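Major mite allergen Der p 23 (Dermatophagoides pteronyssinus, PDB 4ZCE) acts as a major house dust mite allergen bound by IgE, its peritrophin-like domain resembling chitin-binding modules although it does not bind chitin in vitro. Local coordinates at residues E6-S9 with Y13-D16; K22-S27 with A31-C36. One frame throughout, in Å; residues are numbered along the deposited sequence.

Contact 1 of 2, residues E6-S9 with Y13-D16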
ATOM      1  N   GLU A   6      17.882   7.819  -1.062  1.00 12.60           N
ATOM      2  CA  GLU A   6      18.591   7.732   0.210  1.00 13.87           C
ATOM      3  C   GLU A   6      17.588   7.842   1.366  1.00 13.63           C
ATOM      4  O   GLU A   6      16.819   8.806   1.451  1.00 14.79           O
ATOM      5  CB  GLU A   6      19.645   8.841   0.293  1.00 14.63           C
ATOM      6  CG  GLU A   6      20.585   8.716   1.479  1.00 14.59           C
ATOM      7  CD  GLU A   6      21.617   7.617   1.320  1.00 18.72           C
ATOM      8  OE1 GLU A   6      21.834   7.149   0.186  1.00 19.24           O
ATOM      9  OE2 GLU A   6      22.241   7.216   2.336  1.00 19.45           O
ATOM     10  N   CYS A   7      17.616   6.860   2.262  1.00 13.73           N
ATOM     11  CA  CYS A   7      16.715   6.842   3.412  1.00 14.44           C
ATOM     12  C   CYS A   7      16.962   8.031   4.331  1.00 16.01           C
ATOM     13  O   CYS A   7      18.104   8.246   4.753  1.00 16.98           O
ATOM     14  CB  CYS A   7      16.899   5.556   4.213  1.00 13.40           C
ATOM     15  SG  CYS A   7      16.130   4.138   3.413  1.00 16.62           S
ATOM     16  N   PRO A   8      15.905   8.807   4.641  1.00 14.49           N
ATOM     17  CA  PRO A   8      16.050   9.898   5.619  1.00 15.43           C
ATOM     18  C   PRO A   8      16.016   9.433   7.077  1.00 19.12           C
ATOM     19  O   PRO A   8      16.487  10.141   7.969  1.00 24.71           O
ATOM     20  CB  PRO A   8      14.847  10.789   5.331  1.00 24.53           C
ATOM     21  CG  PRO A   8      14.395  10.416   3.975  1.00 24.57           C
ATOM     22  CD  PRO A   8      14.639   8.934   3.905  1.00 14.62           C
ATOM     23  N   SER A   9      15.480   8.242   7.313  1.00 18.59           N
ATOM     24  CA  SER A   9      15.427   7.680   8.648  1.00 18.01           C
ATOM     25  C   SER A   9      15.749   6.204   8.561  1.00 18.39           C
ATOM     26  O   SER A   9      15.650   5.599   7.499  1.00 15.78           O
ATOM     27  CB  SER A   9      14.035   7.885   9.250  1.00 21.89           C
ATOM     28  OG  SER A   9      13.611   9.229   9.091  1.00 33.82           O
ATOM     29  N   TYR A  13       8.444   5.198   5.902  1.00 15.34           N
ATOM     30  CA  TYR A  13       7.733   5.118   4.638  1.00 13.61           C
ATOM     31  C   TYR A  13       7.793   6.494   4.013  1.00 15.84           C
ATOM     32  O   TYR A  13       7.422   7.480   4.656  1.00 19.66           O
ATOM     33  CB  TYR A  13       6.265   4.748   4.869  1.00 12.80           C
ATOM     34  CG  TYR A  13       6.064   3.327   5.327  1.00 15.20           C
ATOM     35  CD1 TYR A  13       6.333   2.956   6.640  1.00 18.17           C
ATOM     36  CD2 TYR A  13       5.611   2.355   4.451  1.00 16.50           C
ATOM     37  CE1 TYR A  13       6.164   1.640   7.057  1.00 18.48           C
ATOM     38  CE2 TYR A  13       5.439   1.036   4.860  1.00 15.93           C
ATOM     39  CZ  TYR A  13       5.714   0.690   6.159  1.00 23.05           C
ATOM     40  OH  TYR A  13       5.534  -0.624   6.536  1.00 22.30           O
ATOM     41  N   PHE A  14       8.261   6.562   2.767  1.00 10.87           N
ATOM     42  CA  PHE A  14       8.523   7.836   2.107  1.00 14.18           C
ATOM     43  C   PHE A  14       8.003   7.895   0.693  1.00 13.67           C
ATOM     44  O   PHE A  14       7.991   6.911  -0.040  1.00 12.14           O
ATOM     45  CB  PHE A  14      10.023   8.118   2.110  1.00 13.27           C
ATOM     46  CG  PHE A  14      10.614   8.097   3.484  1.00 14.61           C
ATOM     47  CD1 PHE A  14      10.551   9.216   4.286  1.00 20.32           C
ATOM     48  CD2 PHE A  14      11.183   6.945   3.993  1.00 13.54           C
ATOM     49  CE1 PHE A  14      11.073   9.186   5.560  1.00 23.76           C
ATOM     50  CE2 PHE A  14      11.702   6.921   5.260  1.00 17.65           C
ATOM     51  CZ  PHE A  14      11.640   8.037   6.042  1.00 15.20           C
ATOM     52  N   ALA A  15       7.568   9.083   0.313  1.00 14.20           N
ATOM     53  CA  ALA A  15       7.065   9.310  -1.018  1.00 10.93           C
ATOM     54  C   ALA A  15       8.135   9.052  -2.064  1.00 14.02           C
ATOM     55  O   ALA A  15       9.331   9.256  -1.821  1.00 14.64           O
ATOM     56  CB  ALA A  15       6.571  10.723  -1.137  1.00 13.98           C
ATOM     57  N   ASP A  16       7.678   8.614  -3.232  1.00 12.63           N
ATOM     58  CA  ASP A  16       8.495   8.592  -4.434  1.00 15.07           C
ATOM     59  C   ASP A  16       8.212   9.887  -5.193  1.00 14.57           C
ATOM     60  O   ASP A  16       7.148  10.033  -5.785  1.00 15.26           O
ATOM     61  CB  ASP A  16       8.146   7.377  -5.297  1.00 12.24           C
ATOM     62  CG  ASP A  16       8.977   7.300  -6.560  1.00 15.16           C
ATOM     63  OD1 ASP A  16       9.683   8.283  -6.873  1.00 15.76           O
ATOM     64  OD2 ASP A  16       8.919   6.264  -7.254  1.00 14.38           O
TER
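One face of the Phe14 ring is taken by Pro8, whose CD sits almost exactly over the centre: 3.7 Å from the ring centroid and only 8° off the ring normal. This is a CH-pi contact, and CD is close to equidistant from all six ring carbons, with Phe14 CZ at 3.8 Å. Pro8 CG follows nearer one side of the ring, 3.9 Å from Phe14 CE1. At the edge, near the ring plane, stands the Ser9 hydroxyl, its OG 3.8 Å from Phe14 CZ; that is van der Waals contact with the far end of the ring, and Ser9 CB comes almost as near to the same carbon.

The two side chains reach each other from opposite directions. Phe14 has CG anti to its carbonyl carbon (chi1 -56°), which sends the ring off the strand toward 6-9, where the proline lies across it. The joint is small, with 140 Å² buried, and it rests on side chains alone, since the nearest CA atoms, those of Ser9 and Tyr13, are still 9.0 Å apart.

Both sides of the contact are tied to strand 22-27. Cys7, just before the proline, is disulfide-bonded to Cys26, while backbone hydrogen bonds tie Phe14 to Tyr24; Phe5 and Cys26 also touch the Phe14 side chain. The arrangement is a proline-aromatic CH-pi contact at the surface of a peritrophin-A (CBM_14) domain, where the N-terminal segment, held by a disulfide, folds back over the first strand of the three-stranded antiparallel sheet.

Contact 2 of 2, residues K22-S27 with A31-C36. With EDO (1,2-ethanediol), chain C.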
ATOM      1  N   LYS A  22       3.890   5.271  -6.191  1.00 10.76           N
ATOM      2  CA  LYS A  22       4.952   4.461  -5.601  1.00 12.15           C
ATOM      3  C   LYS A  22       5.441   5.103  -4.316  1.00 11.45           C
ATOM      4  O   LYS A  22       5.091   6.235  -3.993  1.00 12.79           O
ATOM      5  CB  LYS A  22       6.105   4.279  -6.593  1.00 11.79           C
ATOM      6  CG  LYS A  22       5.671   3.568  -7.882  1.00 12.46           C
ATOM      7  CD  LYS A  22       6.850   3.269  -8.780  1.00 16.20           C
ATOM      8  CE  LYS A  22       6.411   2.575 -10.055  1.00 22.95           C
ATOM      9  NZ  LYS A  22       7.548   2.229 -10.926  1.00 30.26           N
ATOM     10  N   PHE A  23       6.236   4.347  -3.571  1.00  9.74           N
ATOM     11  CA  PHE A  23       6.840   4.843  -2.340  1.00 12.45           C
ATOM     12  C   PHE A  23       8.043   3.990  -1.977  1.00 11.06           C
ATOM     13  O   PHE A  23       8.337   2.994  -2.639  1.00 11.46           O
ATOM     14  CB  PHE A  23       5.802   4.861  -1.202  1.00 11.49           C
ATOM     15  CG  PHE A  23       5.204   3.509  -0.869  1.00 10.98           C
ATOM     16  CD1 PHE A  23       4.200   2.968  -1.648  1.00 10.78           C
ATOM     17  CD2 PHE A  23       5.636   2.788   0.237  1.00 11.30           C
ATOM     18  CE1 PHE A  23       3.643   1.733  -1.334  1.00 11.51           C
ATOM     19  CE2 PHE A  23       5.055   1.552   0.552  1.00 12.08           C
ATOM     20  CZ  PHE A  23       4.067   1.043  -0.233  1.00 10.01           C
ATOM     21  N   TYR A  24       8.749   4.394  -0.931  1.00 10.44           N
ATOM     22  CA  TYR A  24       9.905   3.673  -0.449  1.00 11.02           C
ATOM     23  C   TYR A  24       9.708   3.258   1.002  1.00 11.57           C
ATOM     24  O   TYR A  24       9.204   4.023   1.821  1.00 11.51           O
ATOM     25  CB  TYR A  24      11.170   4.531  -0.567  1.00  9.38           C
ATOM     26  CG  TYR A  24      11.592   4.795  -1.995  1.00 10.43           C
ATOM     27  CD1 TYR A  24      11.215   5.966  -2.639  1.00 13.55           C
ATOM     28  CD2 TYR A  24      12.368   3.881  -2.696  1.00 13.26           C
ATOM     29  CE1 TYR A  24      11.606   6.226  -3.953  1.00 13.03           C
ATOM     30  CE2 TYR A  24      12.767   4.134  -4.001  1.00 14.30           C
ATOM     31  CZ  TYR A  24      12.375   5.305  -4.625  1.00 12.59           C
ATOM     32  OH  TYR A  24      12.775   5.532  -5.930  1.00 18.12           O
ATOM     33  N   ILE A  25      10.125   2.042   1.317  1.00 12.34           N
ATOM     34  CA  ILE A  25      10.142   1.582   2.695  1.00 11.71           C
ATOM     35  C   ILE A  25      11.591   1.446   3.121  1.00 12.85           C
ATOM     36  O   ILE A  25      12.384   0.776   2.444  1.00 13.65           O
ATOM     37  CB  ILE A  25       9.421   0.225   2.871  1.00 11.87           C
ATOM     38  CG1 ILE A  25       7.996   0.298   2.316  1.00 14.82           C
ATOM     39  CG2 ILE A  25       9.410  -0.154   4.341  1.00 14.06           C
ATOM     40  CD1 ILE A  25       7.238  -1.033   2.358  1.00 17.44           C
ATOM     41  N   CYS A  26      11.934   2.110   4.222  1.00 11.96           N
ATOM     42  CA  CYS A  26      13.280   2.055   4.776  1.00 13.41           C
ATOM     43  C   CYS A  26      13.319   1.130   5.986  1.00 15.44           C
ATOM     44  O   CYS A  26      12.457   1.192   6.863  1.00 17.22           O
ATOM     45  CB  CYS A  26      13.769   3.453   5.162  1.00 14.61           C
ATOM     46  SG  CYS A  26      14.125   4.514   3.719  1.00 15.31           S
ATOM     47  N   SER A  27      14.326   0.263   5.998  1.00 16.91           N
ATOM     48  CA  SER A  27      14.597  -0.613   7.127  1.00 20.96           C
ATOM     49  C   SER A  27      16.117  -0.656   7.315  1.00 16.34           C
ATOM     50  O   SER A  27      16.851  -1.032   6.391  1.00 20.82           O
ATOM     51  CB  SER A  27      14.034  -2.005   6.844  1.00 24.64           C
ATOM     52  OG  SER A  27      14.277  -2.868   7.940  1.00 32.29           O
ATOM     53  N   ALA A  31      16.581   0.954   1.501  1.00 17.00           N
ATOM     54  CA  ALA A  31      15.272   1.226   0.913  1.00 15.08           C
ATOM     55  C   ALA A  31      14.789   0.130  -0.033  1.00 15.92           C
ATOM     56  O   ALA A  31      15.571  -0.460  -0.784  1.00 19.54           O
ATOM     57  CB  ALA A  31      15.295   2.551   0.180  1.00 14.89           C
ATOM     58  N   VAL A  32      13.482  -0.091  -0.021  1.00 14.84           N
ATOM     59  CA  VAL A  32      12.800  -0.934  -0.992  1.00 14.01           C
ATOM     60  C   VAL A  32      11.719  -0.104  -1.671  1.00 14.04           C
ATOM     61  O   VAL A  32      10.936   0.553  -1.006  1.00 17.10           O
ATOM     62  CB  VAL A  32      12.161  -2.132  -0.288  1.00 15.56           C
ATOM     63  CG1 VAL A  32      11.158  -2.875  -1.193  1.00 26.44           C
ATOM     64  CG2 VAL A  32      13.267  -3.057   0.223  1.00 20.27           C
ATOM     65  N   HIS A  33      11.690  -0.141  -2.997  1.00 13.11           N
ATOM     66  CA  HIS A  33      10.725   0.603  -3.797  1.00 12.78           C
ATOM     67  C   HIS A  33       9.448  -0.224  -3.950  1.00 15.97           C
ATOM     68  O   HIS A  33       9.502  -1.397  -4.340  1.00 17.05           O
ATOM     69  CB  HIS A  33      11.343   0.855  -5.175  1.00 11.24           C
ATOM     70  CG  HIS A  33      10.773   2.022  -5.898  1.00 12.68           C
ATOM     71  ND1 HIS A  33      11.142   2.335  -7.189  1.00 16.87           N
ATOM     72  CD2 HIS A  33       9.877   2.964  -5.526  1.00 14.15           C
ATOM     73  CE1 HIS A  33      10.502   3.418  -7.579  1.00 17.28           C
ATOM     74  NE2 HIS A  33       9.724   3.820  -6.589  1.00 13.98           N
ATOM     75  N   LYS A  34       8.303   0.381  -3.643  1.00 12.25           N
ATOM     76  CA  LYS A  34       7.012  -0.318  -3.640  1.00 15.06           C
ATOM     77  C   LYS A  34       5.965   0.385  -4.493  1.00 11.48           C
ATOM     78  O   LYS A  34       6.048   1.590  -4.738  1.00 11.47           O
ATOM     79  CB  LYS A  34       6.463  -0.406  -2.219  1.00 11.33           C
ATOM     80  CG  LYS A  34       7.245  -1.317  -1.279  1.00 16.08           C
ATOM     81  CD  LYS A  34       7.240  -2.734  -1.796  1.00 25.36           C
ATOM     82  CE  LYS A  34       7.430  -3.720  -0.674  1.00 44.66           C
ATOM     83  NZ  LYS A  34       7.547  -5.110  -1.192  1.00 40.37           N
ATOM     84  N   ASP A  35       4.970  -0.391  -4.930  1.00 12.05           N
ATOM     85  CA  ASP A  35       3.804   0.117  -5.664  1.00 13.01           C
ATOM     86  C   ASP A  35       2.575   0.159  -4.780  1.00 12.15           C
ATOM     87  O   ASP A  35       2.335  -0.756  -4.006  1.00 15.86           O
ATOM     88  CB  ASP A  35       3.474  -0.810  -6.830  1.00 15.42           C
ATOM     89  CG  ASP A  35       4.592  -0.895  -7.837  1.00 24.51           C
ATOM     90  OD1 ASP A  35       4.901   0.136  -8.452  1.00 21.06           O
ATOM     91  OD2 ASP A  35       5.143  -1.999  -8.029  1.00 37.66           O
ATOM     92  N   CYS A  36       1.778   1.214  -4.916  1.00 10.36           N
ATOM     93  CA  CYS A  36       0.446   1.219  -4.334  1.00 11.25           C
ATOM     94  C   CYS A  36      -0.463   0.343  -5.180  1.00 10.98           C
ATOM     95  O   CYS A  36      -0.271   0.233  -6.391  1.00 13.96           O
ATOM     96  CB  CYS A  36      -0.133   2.627  -4.292  1.00  9.32           C
ATOM     97  SG  CYS A  36       0.563   3.666  -2.977  1.00 14.63           S
TER
HETATM   98  C1  EDO C 101       8.365  -0.145  -8.242  1.00 38.73           C
HETATM   99  O1  EDO C 101       9.230   0.614  -9.069  1.00 39.72           O
HETATM  100  C2  EDO C 101       7.845  -1.184  -9.194  1.00 42.75           C
HETATM  101  O2  EDO C 101       7.919  -2.406  -8.495  1.00 48.35           O
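Tyr24 and His33 form an offset stack, centroids 4.2 Å apart and planes at 8°, on the antiparallel beta hairpin of strands 22-27 and 30-35. They are a non-hydrogen-bonded pair, flanked by the hydrogen-bonded pairs Phe23-Lys34 and Ile25-Val32, whose four backbone bonds hold the register. A 1,2-ethanediol, probably a crystallisation additive, lies over the other face of the imidazole, and Phe23 O meets His33 CD2 in plane at the ring edge, 3.3 Å away.

On the opposite face of the sheet, Lys34 CB sits over the Phe23 ring, 3.6 Å from its centroid. Phe23 takes the less usual chi1 of 60°, CG between its backbone N and carbonyl carbon, which folds the ring toward Lys34. Lys34 CG meets Ile25 CD1 at 3.6 Å, and Cys36 SG approaches the Phe23 ring obliquely.

Farther out, Asp16 OD2 is hydrogen-bonded to His33 NE2 and probably helps fix the imidazole, Phe5 stacks on Tyr24, and Trp42 on Phe23. The hydroxyl of Tyr13 of the second subunit hydrogen-bonds to Asp35 O. Lys22 NZ and Asp35 OD1, 4.2 Å apart, form no salt bridge; the diol spans them, Lys22 NZ donating to its O1 (3.0 Å) and its O2 to Asp35 OD2 (2.8 Å).

How the contacts relate
From the N terminus, contact 1 comes first: the loop 6-9 leads on into strand 12-15, and Phe14 returns against Pro8, closing a small loop. The chain then turns again into strand 22-27, whose hairpin with strand 30-35 is contact 2. The two closures follow in series, neither enclosing nor crossing the other. Strand 12-15 of contact 1 and both strands of contact 2 belong to one sheet, with 22-27 central. Among the links between them, the Cys7-Cys26 disulfide fastens the N-terminal segment to that central strand, and the probable hydrogen bond of Asp16 reaches the outer one. Beyond contact 2, the Cys36-Cys49 disulfide ties the hairpin to the C-terminal two-stranded sheet.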